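Local coordinates for motility protein B (Helicobacter pylori, PDB 3S03) that probably helps form the stator of the flagellar motor with MotA, its periplasmic OmpA-like part, the piece described here, perhaps fastening the torque-generating machinery to the cell wall, at residues A[46-51]-A[98-103]; A[67-72]-A[137-142]. All coordinates share one frame; numbering follows the deposited sequence.

Contact 1 of 2, residues A[46-51]-A[98-103]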
loop_
_atom_site.group_PDB
_atom_site.type_symbol
_atom_site.label_atom_id
_atom_site.label_comp_id
_atom_site.label_asym_id
_atom_site.label_seq_id
_atom_site.Cartn_x
_atom_site.Cartn_y
_atom_site.Cartn_z
ATOM N N ASP A 46 -26.053 24.308 5.234
ATOM C CA ASP A 46 -25.795 22.989 5.799
ATOM C C ASP A 46 -24.311 22.648 5.776
ATOM O O ASP A 46 -23.879 21.688 6.416
ATOM C CB ASP A 46 -26.629 21.905 5.073
ATOM C CG ASP A 46 -25.978 21.403 3.765
ATOM O OD1 ASP A 46 -25.699 22.219 2.858
ATOM O OD2 ASP A 46 -25.767 20.176 3.636
ATOM N N MET A 47 -23.544 23.441 5.032
ATOM C CA MET A 47 -22.109 23.235 4.916
ATOM C C MET A 47 -21.486 23.044 6.291
ATOM O O MET A 47 -21.073 21.944 6.649
ATOM C CB MET A 47 -21.453 24.419 4.189
ATOM C CG MET A 47 -20.156 24.087 3.451
ATOM S SD MET A 47 -18.677 24.904 4.095
ATOM C CE MET A 47 -17.391 24.149 3.093
ATOM N N MET A 48 -21.451 24.122 7.061
ATOM C CA MET A 48 -20.840 24.143 8.380
ATOM C C MET A 48 -21.119 22.919 9.267
ATOM O O MET A 48 -20.196 22.391 9.901
ATOM C CB MET A 48 -21.244 25.432 9.083
ATOM C CG MET A 48 -20.973 26.669 8.236
ATOM S SD MET A 48 -19.286 26.690 7.594
ATOM C CE MET A 48 -18.313 27.041 9.080
ATOM N N LEU A 49 -22.373 22.465 9.297
ATOM C CA LEU A 49 -22.768 21.326 10.129
ATOM C C LEU A 49 -22.218 19.992 9.610
ATOM O O LEU A 49 -21.816 19.118 10.387
ATOM C CB LEU A 49 -24.294 21.254 10.247
ATOM C CG LEU A 49 -25.082 22.481 10.723
ATOM C CD1 LEU A 49 -26.577 22.295 10.429
ATOM C CD2 LEU A 49 -24.860 22.727 12.208
ATOM N N TYR A 50 -22.211 19.845 8.288
ATOM C CA TYR A 50 -21.726 18.622 7.628
ATOM C C TYR A 50 -20.198 18.503 7.703
ATOM O O TYR A 50 -19.682 17.459 8.131
ATOM C CB TYR A 50 -22.216 18.550 6.173
ATOM C CG TYR A 50 -21.966 17.220 5.510
ATOM C CD1 TYR A 50 -22.744 16.101 5.823
ATOM C CD2 TYR A 50 -20.948 17.068 4.569
ATOM C CE1 TYR A 50 -22.510 14.864 5.220
ATOM C CE2 TYR A 50 -20.709 15.822 3.955
ATOM C CZ TYR A 50 -21.493 14.732 4.289
ATOM O OH TYR A 50 -21.255 13.510 3.690
ATOM N N ILE A 51 -19.488 19.570 7.308
ATOM C CA ILE A 51 -18.030 19.597 7.404
ATOM C C ILE A 51 -17.588 19.314 8.839
ATOM O O ILE A 51 -16.631 18.563 9.095
ATOM C CB ILE A 51 -17.454 20.937 6.985
ATOM C CG1 ILE A 51 -17.571 21.120 5.477
ATOM C CG2 ILE A 51 -15.980 21.032 7.394
ATOM C CD1 ILE A 51 -18.773 21.819 5.063
ATOM N N MET A 98 -10.841 22.854 3.186
ATOM C CA MET A 98 -9.691 22.591 4.041
ATOM C C MET A 98 -9.663 23.582 5.181
ATOM O O MET A 98 -9.254 23.249 6.295
ATOM C CB MET A 98 -8.393 22.702 3.245
ATOM C CG MET A 98 -7.218 21.979 3.872
ATOM S SD MET A 98 -5.679 22.730 3.329
ATOM C CE MET A 98 -5.921 24.397 3.928
ATOM N N LYS A 99 -10.107 24.800 4.899
ATOM C CA LYS A 99 -10.113 25.861 5.905
ATOM C C LYS A 99 -11.169 25.591 6.957
ATOM O O LYS A 99 -10.927 25.725 8.170
ATOM C CB LYS A 99 -10.337 27.223 5.251
ATOM C CG LYS A 99 -9.108 27.755 4.511
ATOM C CD LYS A 99 -8.093 28.217 5.527
ATOM C CE LYS A 99 -6.880 28.841 4.902
ATOM N NZ LYS A 99 -5.995 29.365 6.003
ATOM N N VAL A 100 -12.334 25.168 6.496
ATOM C CA VAL A 100 -13.425 24.888 7.400
ATOM C C VAL A 100 -13.029 23.752 8.326
ATOM O O VAL A 100 -13.178 23.865 9.536
ATOM C CB VAL A 100 -14.713 24.553 6.645
ATOM C CG1 VAL A 100 -15.844 24.270 7.647
ATOM C CG2 VAL A 100 -15.076 25.694 5.726
ATOM N N LEU A 101 -12.483 22.679 7.758
ATOM C CA LEU A 101 -12.060 21.534 8.562
ATOM C C LEU A 101 -11.208 22.031 9.706
ATOM O O LEU A 101 -11.321 21.549 10.837
ATOM C CB LEU A 101 -11.250 20.543 7.735
ATOM C CG LEU A 101 -11.964 19.642 6.724
ATOM C CD1 LEU A 101 -10.957 18.655 6.075
ATOM C CD2 LEU A 101 -13.111 18.912 7.407
ATOM N N ILE A 102 -10.368 23.017 9.397
ATOM C CA ILE A 102 -9.447 23.563 10.378
ATOM C C ILE A 102 -10.241 24.381 11.403
ATOM O O ILE A 102 -10.168 24.096 12.595
ATOM C CB ILE A 102 -8.308 24.389 9.722
ATOM C CG1 ILE A 102 -7.567 23.550 8.684
ATOM C CG2 ILE A 102 -7.308 24.790 10.747
ATOM C CD1 ILE A 102 -6.578 24.325 7.848
ATOM N N GLN A 103 -11.004 25.373 10.942
ATOM C CA GLN A 103 -11.871 26.173 11.833
ATOM C C GLN A 103 -12.607 25.297 12.845
ATOM O O GLN A 103 -12.930 25.740 13.944
ATOM C CB GLN A 103 -12.928 26.926 11.035
ATOM C CG GLN A 103 -12.403 27.954 10.062
ATOM C CD GLN A 103 -13.522 28.770 9.480
ATOM O OE1 GLN A 103 -13.817 29.872 9.955
ATOM N NE2 GLN A 103 -14.188 28.221 8.470
#

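Contact 2 of 2, residues A[67-72]-A[137-142]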
loop_
_atom_site.group_PDB
_atom_site.type_symbol
_atom_site.label_atom_id
_atom_site.label_comp_id
_atom_site.label_asym_id
_atom_site.label_seq_id
_atom_site.Cartn_x
_atom_site.Cartn_y
_atom_site.Cartn_z
ATOM N N ILE A 67 -4.482 13.868 5.448
ATOM C CA ILE A 67 -5.779 14.104 4.871
ATOM C C ILE A 67 -5.600 15.131 3.794
ATOM O O ILE A 67 -5.222 16.257 4.056
ATOM C CB ILE A 67 -6.816 14.625 5.917
ATOM C CG1 ILE A 67 -7.079 13.586 7.008
ATOM C CG2 ILE A 67 -8.134 14.933 5.230
ATOM C CD1 ILE A 67 -6.090 13.608 8.132
ATOM N N ASN A 68 -5.864 14.724 2.569
ATOM C CA ASN A 68 -5.693 15.598 1.418
ATOM C C ASN A 68 -7.074 15.857 0.829
ATOM O O ASN A 68 -7.847 14.898 0.583
ATOM C CB ASN A 68 -4.761 14.940 0.387
ATOM C CG ASN A 68 -4.715 15.693 -0.950
ATOM O OD1 ASN A 68 -4.691 15.081 -2.036
ATOM N ND2 ASN A 68 -4.691 17.010 -0.881
ATOM N N VAL A 69 -7.370 17.144 0.625
ATOM C CA VAL A 69 -8.656 17.592 0.106
ATOM C C VAL A 69 -8.491 17.961 -1.350
ATOM O O VAL A 69 -7.914 18.995 -1.679
ATOM C CB VAL A 69 -9.221 18.813 0.873
ATOM C CG1 VAL A 69 -10.565 19.176 0.331
ATOM C CG2 VAL A 69 -9.327 18.531 2.395
ATOM N N ARG A 70 -9.023 17.121 -2.225
ATOM C CA ARG A 70 -8.908 17.325 -3.654
ATOM C C ARG A 70 -10.234 17.803 -4.260
ATOM O O ARG A 70 -11.292 17.302 -3.918
ATOM C CB ARG A 70 -8.450 16.012 -4.278
ATOM C CG ARG A 70 -8.787 14.804 -3.404
ATOM C CD ARG A 70 -8.183 13.488 -3.918
ATOM N NE ARG A 70 -6.781 13.318 -3.546
ATOM C CZ ARG A 70 -6.088 12.192 -3.718
ATOM N NH1 ARG A 70 -6.659 11.115 -4.249
ATOM N NH2 ARG A 70 -4.815 12.138 -3.350
ATOM N N GLY A 71 -10.164 18.779 -5.154
ATOM C CA GLY A 71 -11.346 19.351 -5.762
ATOM C C GLY A 71 -11.317 19.031 -7.230
ATOM O O GLY A 71 -10.246 18.899 -7.807
ATOM N N PHE A 72 -12.503 18.899 -7.826
ATOM C CA PHE A 72 -12.676 18.552 -9.251
ATOM C C PHE A 72 -13.743 19.467 -9.799
ATOM O O PHE A 72 -14.516 20.001 -9.028
ATOM C CB PHE A 72 -13.161 17.100 -9.386
ATOM C CG PHE A 72 -12.250 16.112 -8.739
ATOM C CD1 PHE A 72 -11.343 15.385 -9.499
ATOM C CD2 PHE A 72 -12.265 15.929 -7.354
ATOM C CE1 PHE A 72 -10.461 14.488 -8.911
ATOM C CE2 PHE A 72 -11.393 15.018 -6.760
ATOM C CZ PHE A 72 -10.488 14.291 -7.564
ATOM N N VAL A 137 -16.065 17.242 -4.160
ATOM C CA VAL A 137 -14.832 17.364 -3.434
ATOM C C VAL A 137 -14.523 15.935 -2.971
ATOM O O VAL A 137 -15.428 15.149 -2.647
ATOM C CB VAL A 137 -14.911 18.372 -2.224
ATOM C CG1 VAL A 137 -13.726 18.195 -1.307
ATOM C CG2 VAL A 137 -14.938 19.848 -2.714
ATOM N N GLU A 138 -13.248 15.588 -2.977
ATOM C CA GLU A 138 -12.820 14.290 -2.495
ATOM C C GLU A 138 -11.864 14.463 -1.308
ATOM O O GLU A 138 -10.854 15.166 -1.395
ATOM C CB GLU A 138 -12.133 13.513 -3.622
ATOM C CG GLU A 138 -12.983 12.378 -4.219
ATOM C CD GLU A 138 -12.305 11.694 -5.407
ATOM O OE1 GLU A 138 -11.041 11.717 -5.483
ATOM O OE2 GLU A 138 -13.037 11.145 -6.267
ATOM N N ILE A 139 -12.185 13.830 -0.200
ATOM C CA ILE A 139 -11.305 13.854 0.960
ATOM C C ILE A 139 -10.570 12.541 0.937
ATOM O O ILE A 139 -11.145 11.521 1.295
ATOM C CB ILE A 139 -12.119 13.903 2.277
ATOM C CG1 ILE A 139 -13.130 15.054 2.257
ATOM C CG2 ILE A 139 -11.200 13.966 3.489
ATOM C CD1 ILE A 139 -12.558 16.392 2.581
ATOM N N PHE A 140 -9.317 12.555 0.497
ATOM C CA PHE A 140 -8.505 11.334 0.506
ATOM C C PHE A 140 -7.704 11.268 1.811
ATOM O O PHE A 140 -7.096 12.266 2.206
ATOM C CB PHE A 140 -7.558 11.310 -0.696
ATOM C CG PHE A 140 -6.628 10.111 -0.726
ATOM C CD1 PHE A 140 -7.039 8.913 -1.301
ATOM C CD2 PHE A 140 -5.345 10.190 -0.197
ATOM C CE1 PHE A 140 -6.194 7.810 -1.333
ATOM C CE2 PHE A 140 -4.507 9.106 -0.235
ATOM C CZ PHE A 140 -4.938 7.906 -0.791
ATOM N N PHE A 141 -7.718 10.098 2.457
ATOM C CA PHE A 141 -6.995 9.842 3.708
ATOM C C PHE A 141 -5.884 8.863 3.424
ATOM O O PHE A 141 -6.041 8.012 2.550
ATOM C CB PHE A 141 -7.919 9.201 4.744
ATOM C CG PHE A 141 -9.145 10.021 5.087
ATOM C CD1 PHE A 141 -9.213 10.710 6.285
ATOM C CD2 PHE A 141 -10.248 10.067 4.226
ATOM C CE1 PHE A 141 -10.346 11.448 6.627
ATOM C CE2 PHE A 141 -11.389 10.803 4.559
ATOM C CZ PHE A 141 -11.438 11.500 5.764
ATOM N N SER A 142 -4.775 8.955 4.156
ATOM C CA SER A 142 -3.632 8.049 3.976
ATOM C C SER A 142 -2.493 8.336 4.969
ATOM O O SER A 142 -2.694 8.984 5.997
ATOM C CB SER A 142 -3.097 8.147 2.547
ATOM O OG SER A 142 -2.385 9.351 2.366
#

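Contact 1 of 2, residues A[46-51]-A[98-103]
M47 meets V100 with the far end of its side chain: the methyl CE lies 3.8 Å from V100 CG2, and the sulfur sits only slightly farther from the same methyl. Its CG is anti to the backbone N (chi1 -153°) and the chain bends at the second torsion, which carries the thioether across the gap although the residue starts out pointing along the flank of the helix. M48, one residue on, approaches the other branch of the same valine. Its side chain folds at both chi2 and chi3, bringing CE to 4.0 Å from V100 CG1, and the same methyl passes the amide nitrogen of Q103 at the more open margin of the contact. One turn beyond M47 comes I51, whose CB does point at the partner helix. Its branch methyl CG2 presses on V100 CG1 at 3.3 Å, with the two side chains about perpendicular, and also reaches 3.6 Å to CD2 of L101. V100 is therefore the side chain on which both methionines and the isoleucine converge: CG2 belongs to M47, while CG1 is shared by M48 and I51.

The helices 47-58 and 86-103 pass each other steeply, at -71° and 10.0 Å between the axes of the two segments, so the meeting is confined to about one turn of each. L101 also touches L111 of strand 111-115, and I51 packs on L34, linking this crossing to the sheet and to a loop before helix 47-58. What joins these two helices of the OmpA-like domain is almost wholly apolar, mostly buried methyl and thioether groups with the Q103 amide at the margin; the fit of the two turns probably depends on shape, since the two segments share no directional bond.

Contact 2 of 2, residues A[67-72]-A[137-142]
V69 packs against V137 and I139 on the buried side of two antiparallel central strands. Its CG1 lies 3.7 Å from V137 CG1, while CG2 runs beside the I139 CD1 methyl. Farther along this face, I67 splits its branches between two partners: CG2 meets I139 CG2, and CG1 comes 3.7 Å from F141 CD1. I58 of helix 47-58 packs on both I67 and F141, over this face; F141 also packs on L155 of the second subunit.

Four backbone hydrogen bonds join the strands, two each at the pairs N68-F140 and R70-E138. The straightest, E138 N to R70 O, has an angle of 177° at the hydrogen.

The opposite face is more polar, and N68, R70 and F140 on it are partly exposed, while E138 is buried. Here the guanidinium of R70 lies flat on the F140 ring, planes 5° apart and centres separated by 4.3 Å, with F140 CB over the middle of the guanidinium. The R70 chain turns at chi3 (81°), bringing the flat group over the CB end of the phenylalanine. Side-on, NE and NH2 both grip N68 OD1, the NE bond being 3.1 Å; this acceptor lies in the guanidinium plane, so the amide should limit rotation of the cation against the ring. N68 is itself held by S114 through ND2.

E138 OE1 is too far from R70 NH1 for a salt bridge and instead approaches F72 CZ at 3.4 Å, while OE2 forms its salt bridge with R136. One face of the pair thus relies on close apolar packing, whereas the other holds its arginine with a stack and two bonds to one amide oxygen, which should restrain it, the nearby carboxylate probably adding a favourable long-range attraction.

Overall arrangement
The two contacts alternate along the chain: helix 47-58 supplies the first half of contact 1, strand 66-71 that of contact 2, then helix 86-103 completes contact 1 and strand 137-142 completes contact 2. Their centres are 14 Å apart. Contact 2 joins neighbouring strands in the middle of the mixed sheet, about 2 Å from the centre of the chain, whereas contact 1 lies in the helical layer, about 13 Å from that centre. They meet where L101 CD1 packs 4.0 Å from V69 CG2. Helix crossing and strand pairing thus share one hydrophobic core, uniting helices and sheet as a single periplasmic OmpA-like unit.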